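Local coordinates for protein phospholyase (Arthrobacter aurescens, PDB 5G4I) that uses pyridoxal 5'-phosphate to carry out phospholyase chemistry, consistent with elimination of phosphate from phosphoethanolamine, on a scaffold shared with the class III transaminases, at residues 46-51 with 421-426; 193-198 with 238-243; 153-158 with 163-168; 371-376 with 381-386. One frame throughout, in Å; residues are numbered along the deposited sequence.

Interaction 1. Residues 46-51 with 421-426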
loop_
_atom_site.group_PDB
_atom_site.type_symbol
_atom_site.label_atom_id
_atom_site.label_comp_id
_atom_site.label_asym_id
_atom_site.label_seq_id
_atom_site.Cartn_x
_atom_site.Cartn_y
_atom_site.Cartn_z
ATOM N N GLY A 46 10.770 -10.861 -21.765
ATOM C CA GLY A 46 10.417 -12.214 -21.411
ATOM C C GLY A 46 11.168 -12.704 -20.198
ATOM O O GLY A 46 10.938 -12.199 -19.080
ATOM N N VAL A 47 12.069 -13.739 -20.358
ATOM C CA VAL A 47 12.894 -14.270 -19.288
ATOM C C VAL A 47 14.337 -13.666 -19.292
ATOM O O VAL A 47 15.157 -14.092 -18.456
ATOM C CB VAL A 47 12.958 -15.784 -19.279
ATOM C CG1 VAL A 47 11.577 -16.458 -19.042
ATOM C CG2 VAL A 47 13.700 -16.350 -20.559
ATOM N N TRP A 48 14.579 -12.734 -20.224
ATOM C CA TRP A 48 15.970 -12.240 -20.389
ATOM C C TRP A 48 16.164 -10.812 -19.863
ATOM O O TRP A 48 15.233 -9.979 -20.033
ATOM C CB TRP A 48 16.311 -12.296 -21.878
ATOM C CG TRP A 48 16.244 -13.655 -22.500
ATOM C CD1 TRP A 48 15.224 -14.103 -23.315
ATOM C CD2 TRP A 48 17.131 -14.784 -22.269
ATOM N NE1 TRP A 48 15.465 -15.410 -23.663
ATOM C CE2 TRP A 48 16.616 -15.870 -23.035
ATOM C CE3 TRP A 48 18.321 -14.946 -21.576
ATOM C CZ2 TRP A 48 17.275 -17.129 -23.068
ATOM C CZ3 TRP A 48 18.975 -16.249 -21.622
ATOM C CH2 TRP A 48 18.418 -17.301 -22.375
ATOM N N LEU A 49 17.278 -10.548 -19.193
ATOM C CA LEU A 49 17.626 -9.239 -18.629
ATOM C C LEU A 49 19.003 -8.782 -19.062
ATOM O O LEU A 49 19.879 -9.623 -19.167
ATOM C CB LEU A 49 17.585 -9.278 -17.116
ATOM C CG LEU A 49 16.181 -9.364 -16.471
ATOM C CD1 LEU A 49 16.241 -9.976 -15.073
ATOM C CD2 LEU A 49 15.500 -7.974 -16.533
ATOM N N THR A 50 19.173 -7.471 -19.254
ATOM C CA THR A 50 20.440 -6.890 -19.726
ATOM C C THR A 50 20.927 -5.825 -18.740
ATOM O O THR A 50 20.122 -4.984 -18.217
ATOM C CB THR A 50 20.279 -6.222 -21.080
ATOM O OG1 THR A 50 19.816 -7.189 -22.036
ATOM C CG2 THR A 50 21.640 -5.673 -21.579
ATOM N N ASP A 51 22.184 -5.949 -18.319
ATOM C CA ASP A 51 22.877 -4.985 -17.412
ATOM C C ASP A 51 23.455 -3.765 -18.162
ATOM O O ASP A 51 23.369 -3.712 -19.369
ATOM C CB ASP A 51 23.843 -5.669 -16.382
ATOM C CG ASP A 51 25.217 -6.111 -16.947
ATOM O OD1 ASP A 51 25.496 -5.610 -18.059
ATOM O OD2 ASP A 51 25.908 -6.926 -16.244
ATOM N N ARG A 421 10.944 -25.079 -21.431
ATOM C CA ARG A 421 11.838 -26.199 -21.351
ATOM C C ARG A 421 13.246 -25.877 -21.790
ATOM O O ARG A 421 14.197 -26.260 -21.082
ATOM C CB ARG A 421 11.245 -27.386 -22.163
ATOM C CG ARG A 421 12.190 -28.598 -22.323
ATOM C CD ARG A 421 12.294 -29.327 -21.063
ATOM N N GLU A 422 13.353 -25.141 -22.896
ATOM C CA GLU A 422 14.724 -24.700 -23.286
ATOM C C GLU A 422 15.413 -23.905 -22.157
ATOM O O GLU A 422 16.635 -24.052 -21.926
ATOM C CB GLU A 422 14.688 -23.956 -24.564
ATOM C CG GLU A 422 16.076 -23.640 -25.119
ATOM C CD GLU A 422 16.065 -22.855 -26.478
ATOM O OE1 GLU A 422 14.963 -22.421 -27.029
ATOM O OE2 GLU A 422 17.250 -22.611 -26.918
ATOM N N HIS A 423 14.670 -23.014 -21.478
ATOM C CA HIS A 423 15.271 -22.243 -20.400
ATOM C C HIS A 423 15.644 -23.089 -19.193
ATOM O O HIS A 423 16.681 -22.913 -18.536
ATOM C CB HIS A 423 14.267 -21.139 -19.977
ATOM C CG HIS A 423 13.730 -20.299 -21.082
ATOM N ND1 HIS A 423 14.457 -19.636 -22.060
ATOM C CD2 HIS A 423 12.433 -19.984 -21.336
ATOM C CE1 HIS A 423 13.648 -18.958 -22.846
ATOM N NE2 HIS A 423 12.399 -19.180 -22.415
ATOM N N ALA A 424 14.775 -24.081 -18.812
ATOM C CA ALA A 424 15.044 -25.024 -17.782
ATOM C C ALA A 424 16.397 -25.751 -18.051
ATOM O O ALA A 424 17.214 -25.963 -17.118
ATOM C CB ALA A 424 13.929 -26.051 -17.596
ATOM N N ASP A 425 16.572 -26.186 -19.329
ATOM C CA ASP A 425 17.816 -26.925 -19.622
ATOM C C ASP A 425 19.046 -26.044 -19.523
ATOM O O ASP A 425 20.086 -26.508 -19.039
ATOM C CB ASP A 425 17.716 -27.528 -21.041
ATOM C CG ASP A 425 16.699 -28.723 -21.119
ATOM O OD1 ASP A 425 16.384 -29.373 -20.100
ATOM O OD2 ASP A 425 16.306 -29.038 -22.311
ATOM N N ILE A 426 18.932 -24.778 -19.924
ATOM C CA ILE A 426 20.095 -23.848 -19.706
ATOM C C ILE A 426 20.448 -23.724 -18.218
ATOM O O ILE A 426 21.553 -23.948 -17.779
ATOM C CB ILE A 426 19.848 -22.507 -20.398
ATOM C CG1 ILE A 426 19.787 -22.608 -21.896
ATOM C CG2 ILE A 426 20.856 -21.462 -19.902
ATOM C CD1 ILE A 426 19.107 -21.436 -22.622
#
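Val47 lays its CG2 methyl over the centre of the His423 imidazole, 3.6 Å from the ring centroid and only 14° off the normal, a CH-pi contact in which the two side chains meet from opposite directions. The closest atom pair is Val47 CG2 with His423 CE1, at 3.5 Å. The same methyl also lies above one face of the Trp48 indole, though displaced toward its rim, and so fills the corner between two rings. Those rings are steeply inclined to each other, their planes at 78°, in an oblique pairing in which Trp48 CZ2 comes within 3.9 Å of His423 ND1. This nitrogen is buried by the contact and has no hydrogen-bonding partner in the model, so at ND1 the imidazole meets the first segment through packing alone. One helical turn further on, Ile426 brings its CD1 methyl near the plane of the indole, 4.2 Å from Trp48 CH2 at the ring edge. Trp48 carries CG beside its backbone N (chi1 -60°), and the benzene part of the indole thus reaches the helix although the CB starts off to one side. Leu58 of strand 56-59 touches both Val47 and Trp48. The contact packs the first turn of helix 421-436 against the hairpin turn between strands 41-45 and 48-51, part of the antiparallel meander completed by 56-59 in the class III aminotransferase fold.

Interaction 2. Residues 193-198 with 238-243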
loop_
_atom_site.group_PDB
_atom_site.type_symbol
_atom_site.label_atom_id
_atom_site.label_comp_id
_atom_site.label_asym_id
_atom_site.label_seq_id
_atom_site.Cartn_x
_atom_site.Cartn_y
_atom_site.Cartn_z
ATOM N N GLN A 193 3.387 -35.198 17.187
ATOM C CA GLN A 193 4.139 -34.285 18.053
ATOM C C GLN A 193 3.904 -32.813 17.584
ATOM O O GLN A 193 3.696 -31.877 18.408
ATOM C CB GLN A 193 5.643 -34.519 18.112
ATOM C CG GLN A 193 6.001 -35.864 18.753
ATOM C CD GLN A 193 7.514 -36.169 18.714
ATOM O OE1 GLN A 193 8.289 -35.573 17.945
ATOM N NE2 GLN A 193 7.927 -37.083 19.567
ATOM N N SER A 194 3.833 -32.593 16.259
ATOM C CA SER A 194 3.597 -31.222 15.732
ATOM C C SER A 194 2.192 -30.731 16.081
ATOM O O SER A 194 2.005 -29.526 16.402
ATOM C CB SER A 194 3.835 -31.152 14.209
ATOM O OG SER A 194 2.850 -31.835 13.486
ATOM N N LEU A 195 1.159 -31.606 16.062
ATOM C CA LEU A 195 -0.182 -31.207 16.419
ATOM C C LEU A 195 -0.309 -30.957 17.932
ATOM O O LEU A 195 -1.066 -30.085 18.370
ATOM C CB LEU A 195 -1.244 -32.181 15.900
ATOM C CG LEU A 195 -1.441 -32.158 14.345
ATOM C CD1 LEU A 195 -2.376 -33.341 13.964
ATOM C CD2 LEU A 195 -1.998 -30.843 13.855
ATOM N N ALA A 196 0.490 -31.715 18.708
ATOM C CA ALA A 196 0.505 -31.406 20.173
ATOM C C ALA A 196 1.107 -30.063 20.472
ATOM O O ALA A 196 0.639 -29.347 21.411
ATOM C CB ALA A 196 1.293 -32.510 20.921
ATOM N N ASP A 197 2.107 -29.654 19.698
ATOM C CA ASP A 197 2.648 -28.310 19.831
ATOM C C ASP A 197 1.568 -27.218 19.499
ATOM O O ASP A 197 1.508 -26.139 20.156
ATOM C CB ASP A 197 3.841 -28.067 18.878
ATOM C CG ASP A 197 5.121 -28.786 19.215
ATOM O OD1 ASP A 197 5.200 -29.450 20.227
ATOM O OD2 ASP A 197 6.068 -28.634 18.330
ATOM N N VAL A 198 0.704 -27.484 18.496
ATOM C CA VAL A 198 -0.379 -26.580 18.169
ATOM C C VAL A 198 -1.392 -26.514 19.370
ATOM O O VAL A 198 -1.827 -25.363 19.748
ATOM C CB VAL A 198 -1.122 -26.967 16.869
ATOM C CG1 VAL A 198 -2.321 -26.137 16.595
ATOM C CG2 VAL A 198 -0.178 -26.926 15.690
ATOM N N ALA A 238 -6.362 -26.211 11.066
ATOM C CA ALA A 238 -7.626 -25.606 10.816
ATOM C C ALA A 238 -8.783 -26.049 11.765
ATOM O O ALA A 238 -9.492 -25.188 12.268
ATOM C CB ALA A 238 -8.032 -25.825 9.310
ATOM N N THR A 239 -8.851 -27.369 11.990
ATOM C CA THR A 239 -9.901 -27.851 12.905
ATOM C C THR A 239 -9.719 -27.249 14.322
ATOM O O THR A 239 -10.701 -26.738 14.910
ATOM C CB THR A 239 -9.825 -29.361 12.937
ATOM O OG1 THR A 239 -10.132 -29.873 11.597
ATOM C CG2 THR A 239 -10.834 -29.889 13.938
ATOM N N ARG A 240 -8.454 -27.243 14.769
ATOM C CA ARG A 240 -8.163 -26.735 16.174
ATOM C C ARG A 240 -8.394 -25.205 16.285
ATOM O O ARG A 240 -8.972 -24.687 17.211
ATOM C CB ARG A 240 -6.764 -27.098 16.569
ATOM C CG ARG A 240 -6.590 -28.626 16.814
ATOM C CD ARG A 240 -5.108 -29.056 16.771
ATOM N NE ARG A 240 -4.859 -30.437 17.166
ATOM C CZ ARG A 240 -5.160 -31.475 16.403
ATOM N NH1 ARG A 240 -5.687 -31.327 15.192
ATOM N NH2 ARG A 240 -4.915 -32.725 16.873
ATOM N N VAL A 241 -7.984 -24.450 15.244
ATOM C CA VAL A 241 -8.189 -23.038 15.239
ATOM C C VAL A 241 -9.705 -22.677 15.234
ATOM O O VAL A 241 -10.110 -21.770 15.947
ATOM C CB VAL A 241 -7.463 -22.417 14.001
ATOM C CG1 VAL A 241 -7.923 -20.938 13.658
ATOM C CG2 VAL A 241 -5.973 -22.464 14.190
ATOM N N ARG A 242 -10.491 -23.378 14.396
ATOM C CA ARG A 242 -11.951 -23.101 14.316
ATOM C C ARG A 242 -12.628 -23.467 15.630
ATOM O O ARG A 242 -13.541 -22.725 16.055
ATOM C CB ARG A 242 -12.536 -23.742 13.079
ATOM C CG ARG A 242 -12.016 -22.957 11.803
ATOM C CD ARG A 242 -12.244 -23.723 10.584
ATOM N NE ARG A 242 -11.741 -22.897 9.423
ATOM C CZ ARG A 242 -11.475 -23.429 8.238
ATOM N NH1 ARG A 242 -11.522 -24.747 8.021
ATOM N NH2 ARG A 242 -11.065 -22.617 7.245
ATOM N N ALA A 243 -12.129 -24.512 16.281
ATOM C CA ALA A 243 -12.798 -24.900 17.594
ATOM C C ALA A 243 -12.471 -23.786 18.626
ATOM O O ALA A 243 -13.193 -23.653 19.653
ATOM C CB ALA A 243 -12.297 -26.223 18.035
#
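With CG beside the backbone N (chi1 -70°) and the chain running out straight as far as NE, Arg240 spans the gap between two helices; a final twist about the CD-NE bond (chi4 74°) turns its guanidinium against Leu195. Leu195 leans toward it from the other helix, also with CG beside the backbone N. Its CB stands 3.8 Å above one face of the guanidinium plane, displaced toward the rim and closest to Arg240 NH2. The branch methyls lie on the same side, Leu195 CD1 3.9 Å from Arg240 NH2 and Leu195 CD2 4.0 Å from Arg240 NH1. One turn along, Val198 points CG1 at the aliphatic part of the same arginine, 4.0 Å from Arg240 CD. Both hydrophobic side chains cross the long arginine at about a right angle, and the helix backbones stay well apart, with 8.0 Å between Val198 CA and Arg240 CA. The two helices belong to the large domain of this fold type I enzyme, where helix 233-243 forms the crossover of a beta-alpha-beta unit between the parallel neighbours 214-217 and 247-251, and helix 187-207 leads into the first of those strands. The contact also shows how one arginine can serve two ends: its CD methylene and one face of its guanidinium meet apolar groups, while NE and NH1 are used by other partners. NE forms a salt bridge with Asp199, the residue following Val198, and NH1 donates to the carbonyl of Gly236 in its own helix. Within helix 233-243, Tyr233 touches both Leu195 and Val198, and Val237 meets Val198.

Interaction 3. Residues 153-158 with 163-168; sequences SLAEIT and VHEPLG
Gly168 donates its backbone N-H to Glu156 O, 2.9 Å away and nearly straight at 167°, with the donor lying in the carbonyl plane. Beside this bond the CD1 methyl of Leu167 rests 3.6 Å from Glu156 O and also lies near Ile157 C and Thr158 O. At the other end of the contact, Val163 sets CG2 against Ala155 O at 3.6 Å. Near Val163, the bend of Glu165 (chi2 80°) lays its carboxylate by the Ala155 methyl, with Glu165 OE1 3.6 Å from Ala155 CB. A water stitches the two backbones together, donating to Ala155 O at 2.9 Å and to Glu165 O at 3.0 Å.

A second shell fixes these carbonyls. Residues Ala155 to Thr158 make a type I turn, closed by Thr158 N on Ala155 O. Leu154 O accepts from both Ile157 N and Thr158 OG1, which approach from opposite faces of its plane; the hydroxyl bond is 2.7 Å long. Glu165 OE2 is held by Arg129 and Gln133 of the second subunit, so the carboxylate beside Ala155 also belongs to the dimer interface, where the His164 ring stacks on His305 of that subunit. The loop thus folds back on residues 155-158 just before strand 171-174, while Leu154 packs on helix 120-135 and Ile157 lies against strand 140-143.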
loop_
_atom_site.group_PDB
_atom_site.type_symbol
_atom_site.label_atom_id
_atom_site.label_comp_id
_atom_site.label_asym_id
_atom_site.label_seq_id
_atom_site.Cartn_x
_atom_site.Cartn_y
_atom_site.Cartn_z
ATOM N N SER A 153 1.544 -3.932 12.681
ATOM C CA SER A 153 0.910 -5.210 13.126
ATOM C C SER A 153 1.609 -6.451 12.593
ATOM O O SER A 153 1.658 -7.521 13.250
ATOM C CB SER A 153 -0.629 -5.263 12.918
ATOM O OG SER A 153 -0.990 -5.653 11.581
ATOM N N LEU A 154 2.169 -6.336 11.384
ATOM C CA LEU A 154 2.950 -7.425 10.793
ATOM C C LEU A 154 4.370 -7.568 11.400
ATOM O O LEU A 154 4.882 -8.669 11.587
ATOM C CB LEU A 154 2.946 -7.293 9.274
ATOM C CG LEU A 154 1.569 -7.493 8.604
ATOM C CD1 LEU A 154 1.590 -7.022 7.121
ATOM C CD2 LEU A 154 1.031 -8.900 8.676
ATOM N N ALA A 155 5.025 -6.443 11.700
ATOM C CA ALA A 155 6.292 -6.515 12.386
ATOM C C ALA A 155 6.226 -7.238 13.714
ATOM O O ALA A 155 7.128 -8.031 13.998
ATOM C CB ALA A 155 6.820 -5.084 12.617
ATOM N N GLU A 156 5.122 -7.029 14.437
ATOM C CA GLU A 156 4.932 -7.699 15.735
ATOM C C GLU A 156 4.816 -9.211 15.643
ATOM O O GLU A 156 4.901 -9.889 16.717
ATOM C CB GLU A 156 3.713 -7.095 16.463
ATOM C CG GLU A 156 3.912 -5.620 16.899
ATOM C CD GLU A 156 2.664 -4.975 17.471
ATOM O OE1 GLU A 156 1.574 -5.567 17.416
ATOM O OE2 GLU A 156 2.714 -3.784 17.838
ATOM N N ILE A 157 4.530 -9.765 14.442
ATOM C CA ILE A 157 4.384 -11.233 14.294
ATOM C C ILE A 157 5.546 -11.832 13.513
ATOM O O ILE A 157 5.577 -13.029 13.267
ATOM C CB ILE A 157 3.013 -11.612 13.661
ATOM C CG1 ILE A 157 2.992 -11.391 12.128
ATOM C CG2 ILE A 157 1.870 -10.921 14.344
ATOM C CD1 ILE A 157 1.705 -11.770 11.420
ATOM N N THR A 158 6.529 -10.998 13.045
ATOM C CA THR A 158 7.601 -11.428 12.154
ATOM C C THR A 158 8.690 -12.265 12.858
ATOM O O THR A 158 9.255 -11.815 13.865
ATOM C CB THR A 158 8.249 -10.211 11.465
ATOM O OG1 THR A 158 7.264 -9.538 10.630
ATOM C CG2 THR A 158 9.404 -10.577 10.605
ATOM N N VAL A 163 13.545 -7.337 12.840
ATOM C CA VAL A 163 12.797 -6.115 13.146
ATOM C C VAL A 163 13.091 -5.637 14.594
ATOM O O VAL A 163 13.514 -6.472 15.433
ATOM C CB VAL A 163 11.260 -6.291 12.943
ATOM C CG1 VAL A 163 10.918 -6.560 11.497
ATOM C CG2 VAL A 163 10.659 -7.335 13.879
ATOM N N HIS A 164 12.938 -4.345 14.832
ATOM C CA HIS A 164 13.187 -3.802 16.214
ATOM C C HIS A 164 12.133 -4.256 17.173
ATOM O O HIS A 164 12.401 -4.433 18.392
ATOM C CB HIS A 164 13.200 -2.265 16.078
ATOM C CG HIS A 164 13.553 -1.518 17.329
ATOM N ND1 HIS A 164 14.846 -1.233 17.718
ATOM C CD2 HIS A 164 12.743 -0.921 18.213
ATOM C CE1 HIS A 164 14.809 -0.490 18.813
ATOM N NE2 HIS A 164 13.541 -0.311 19.148
ATOM N N GLU A 165 10.876 -4.411 16.728
ATOM C CA GLU A 165 9.778 -4.798 17.639
ATOM C C GLU A 165 10.022 -6.177 18.251
ATOM O O GLU A 165 10.289 -7.134 17.504
ATOM C CB GLU A 165 8.434 -4.904 16.869
ATOM C CG GLU A 165 7.904 -3.538 16.377
ATOM C CD GLU A 165 8.481 -2.919 15.100
ATOM O OE1 GLU A 165 9.403 -3.501 14.481
ATOM O OE2 GLU A 165 8.001 -1.779 14.758
ATOM N N PRO A 166 9.888 -6.334 19.583
ATOM C CA PRO A 166 9.947 -7.660 20.125
ATOM C C PRO A 166 8.689 -8.471 19.653
ATOM O O PRO A 166 7.646 -7.856 19.306
ATOM C CB PRO A 166 9.830 -7.420 21.683
ATOM C CG PRO A 166 10.361 -6.074 21.872
ATOM C CD PRO A 166 9.881 -5.293 20.620
ATOM N N LEU A 167 8.852 -9.793 19.547
ATOM C CA LEU A 167 7.687 -10.600 19.137
ATOM C C LEU A 167 6.540 -10.295 20.066
ATOM O O LEU A 167 6.678 -10.329 21.379
ATOM C CB LEU A 167 8.002 -12.105 19.162
ATOM C CG LEU A 167 6.965 -13.039 18.462
ATOM C CD1 LEU A 167 6.993 -12.784 16.953
ATOM C CD2 LEU A 167 7.196 -14.511 18.807
ATOM N N GLY A 168 5.330 -10.067 19.552
ATOM C CA GLY A 168 4.177 -9.707 20.371
ATOM C C GLY A 168 3.746 -10.764 21.366
ATOM O O GLY A 168 3.839 -11.974 21.067
HETATM O O HOH W 1 8.590 -9.198 16.223
#

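Interaction 4. Residues 371-376 with 381-386; sequences IDIIES and NPAPAL
Ile373, the last residue of its strand, meets the second segment with both backbone and side chain. Its carbonyl accepts the N-H of Ala383 at 3.0 Å from Ile373 O to Ala383 N, the donor tilted 31° from the carbonyl plane; Asn409 ND2 is another partner of this oxygen. With CG2 anti to the backbone N, Ile373 turns that methyl to Leu386, where Ile373 CG2 lies 4.0 Å from Leu386 CB. Ile374 comes next and bridges Pro382, the two CA atoms 4.6 Å apart. It offers its CA-H to Asn381 O (Ile374 CA to Asn381 O 3.2 Å), and its carbonyl carbon is packed by the Ala383 methyl, while the outer part of its side chain leads away. Glu375 then donates from its N to Asn381 O at 2.9 Å, almost in line with the C=O bond. Together with the bond to Ala383, this brackets Ile374 and Pro382 as a non-hydrogen-bonded antiparallel pair. Folded at chi2 (-64°), the Glu375 side chain comes back over the second segment: Glu375 OE2 is 3.7 Å from Ala383 CB, and Glu375 OE1 is 3.9 Å from Leu386 CD1. A water lies between Glu375 OE2 and Pro382 O and appears to link the carboxylate to the backbone, though its approach to OE2 is unusually short. Ala383 holds the N-cap position, Pro384 begins the helix, and the Ala383 carbonyl accepts from Thr387 OG1. The isolated bridge cinches the strand-to-helix turn of a split beta-alpha-beta unit, in which helix 384-396 links strand 368-373 to the parallel strand 399-404 across 410-413.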
loop_
_atom_site.group_PDB
_atom_site.type_symbol
_atom_site.label_atom_id
_atom_site.label_comp_id
_atom_site.label_asym_id
_atom_site.label_seq_id
_atom_site.Cartn_x
_atom_site.Cartn_y
_atom_site.Cartn_z
ATOM N N ILE A 371 16.882 -26.735 -3.669
ATOM C CA ILE A 371 17.704 -27.857 -3.107
ATOM C C ILE A 371 18.514 -27.315 -1.898
ATOM O O ILE A 371 19.059 -26.214 -1.954
ATOM C CB ILE A 371 18.681 -28.445 -4.194
ATOM C CG1 ILE A 371 19.450 -27.365 -4.973
ATOM C CG2 ILE A 371 17.891 -29.384 -5.104
ATOM C CD1 ILE A 371 20.617 -27.912 -5.838
ATOM N N ASP A 372 18.744 -27.948 -1.054
ATOM C CA ASP A 372 19.507 -27.815 0.213
ATOM C C ASP A 372 20.961 -28.087 -0.079
ATOM O O ASP A 372 21.248 -29.118 -0.714
ATOM C CB ASP A 372 19.387 -29.034 1.156
ATOM C CG ASP A 372 18.185 -29.265 1.805
ATOM O OD1 ASP A 372 17.324 -28.494 1.903
ATOM O OD2 ASP A 372 17.873 -30.427 1.738
ATOM N N ILE A 373 21.791 -27.097 0.233
ATOM C CA ILE A 373 23.273 -27.220 -0.026
ATOM C C ILE A 373 23.943 -27.577 1.327
ATOM O O ILE A 373 23.723 -26.902 2.364
ATOM C CB ILE A 373 23.804 -25.932 -0.609
ATOM C CG1 ILE A 373 23.084 -25.533 -1.930
ATOM C CG2 ILE A 373 25.332 -25.948 -0.894
ATOM C CD1 ILE A 373 23.013 -26.611 -3.009
ATOM N N ILE A 374 24.728 -28.689 1.288
ATOM C CA ILE A 374 25.328 -29.320 2.493
ATOM C C ILE A 374 26.821 -29.599 2.294
ATOM O O ILE A 374 27.354 -29.572 1.185
ATOM C CB ILE A 374 24.583 -30.588 2.856
ATOM C CG1 ILE A 374 24.674 -31.607 1.731
ATOM C CG2 ILE A 374 23.135 -30.251 3.294
ATOM C CD1 ILE A 374 24.149 -32.991 2.104
ATOM N N GLU A 375 27.514 -29.762 3.438
ATOM C CA GLU A 375 28.923 -30.228 3.394
ATOM C C GLU A 375 28.926 -31.653 2.904
ATOM O O GLU A 375 27.971 -32.389 3.167
ATOM C CB GLU A 375 29.574 -30.109 4.815
ATOM C CG GLU A 375 29.602 -28.735 5.458
ATOM C CD GLU A 375 30.424 -27.691 4.752
ATOM O OE1 GLU A 375 31.180 -27.940 3.759
ATOM O OE2 GLU A 375 30.268 -26.527 5.129
ATOM N N SER A 376 30.039 -32.026 2.223
ATOM C CA SER A 376 30.163 -33.362 1.673
ATOM C C SER A 376 31.150 -34.177 2.510
ATOM O O SER A 376 31.670 -35.155 2.014
ATOM C CB SER A 376 30.662 -33.312 0.246
ATOM O OG SER A 376 31.879 -32.605 0.194
ATOM N N ASN A 381 25.978 -31.251 7.247
ATOM C CA ASN A 381 25.658 -29.932 7.830
ATOM C C ASN A 381 25.288 -28.889 6.732
ATOM O O ASN A 381 25.904 -28.889 5.660
ATOM C CB ASN A 381 26.818 -29.362 8.632
ATOM C CG ASN A 381 27.021 -30.099 9.950
ATOM O OD1 ASN A 381 26.154 -30.845 10.384
ATOM N ND2 ASN A 381 28.145 -29.855 10.597
ATOM N N PRO A 382 24.363 -27.968 7.060
ATOM C CA PRO A 382 24.094 -26.823 6.158
ATOM C C PRO A 382 25.333 -26.102 5.769
ATOM O O PRO A 382 26.239 -25.895 6.619
ATOM C CB PRO A 382 23.178 -25.925 6.989
ATOM C CG PRO A 382 22.403 -26.939 7.804
ATOM C CD PRO A 382 23.398 -28.015 8.181
ATOM N N ALA A 383 25.459 -25.734 4.494
ATOM C CA ALA A 383 26.604 -25.041 3.978
ATOM C C ALA A 383 26.298 -23.682 3.331
ATOM O O ALA A 383 26.364 -23.527 2.118
ATOM C CB ALA A 383 27.313 -25.952 3.008
ATOM N N PRO A 384 26.046 -22.667 4.167
ATOM C CA PRO A 384 25.751 -21.342 3.655
ATOM C C PRO A 384 26.843 -20.746 2.820
ATOM O O PRO A 384 26.588 -20.088 1.811
ATOM C CB PRO A 384 25.390 -20.529 4.902
ATOM C CG PRO A 384 25.951 -21.312 6.070
ATOM C CD PRO A 384 25.832 -22.741 5.650
ATOM N N ALA A 385 28.125 -20.935 3.213
ATOM C CA ALA A 385 29.152 -20.314 2.399
ATOM C C ALA A 385 29.255 -20.921 0.952
ATOM O O ALA A 385 29.525 -20.196 0.025
ATOM C CB ALA A 385 30.570 -20.446 3.079
ATOM N N LEU A 386 29.039 -22.252 0.840
ATOM C CA LEU A 386 29.034 -22.929 -0.471
ATOM C C LEU A 386 27.783 -22.426 -1.309
ATOM O O LEU A 386 27.869 -22.231 -2.539
ATOM C CB LEU A 386 28.969 -24.437 -0.366
ATOM C CG LEU A 386 30.168 -25.191 0.320
ATOM C CD1 LEU A 386 30.092 -26.667 0.273
ATOM C CD2 LEU A 386 31.456 -24.673 -0.280
HETATM O O HOH W 2 28.968 -25.957 7.222
#

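How the interactions relate
The four contacts are spread around two sheets of one chain. Interactions 1 and 4 both reach the sheet that runs from strand 41-45 to strand 359-365, their centres 26 Å apart and their nearest atoms about 12 Å. Interactions 2 and 3 lie among the helices and loops that flank the other seven-stranded sheet, centres 23 Å apart. Along the chain, interactions 3, 2 and 4 follow in series, all nested within the loop that interaction 1 closes. Residues 46-51 and 421-426 bring early and late parts of the sequence together, on the opposite side of the chain's centre from interactions 2 and 3. Among the four, interaction 3 lies nearest the cofactor and engages the second subunit extensively.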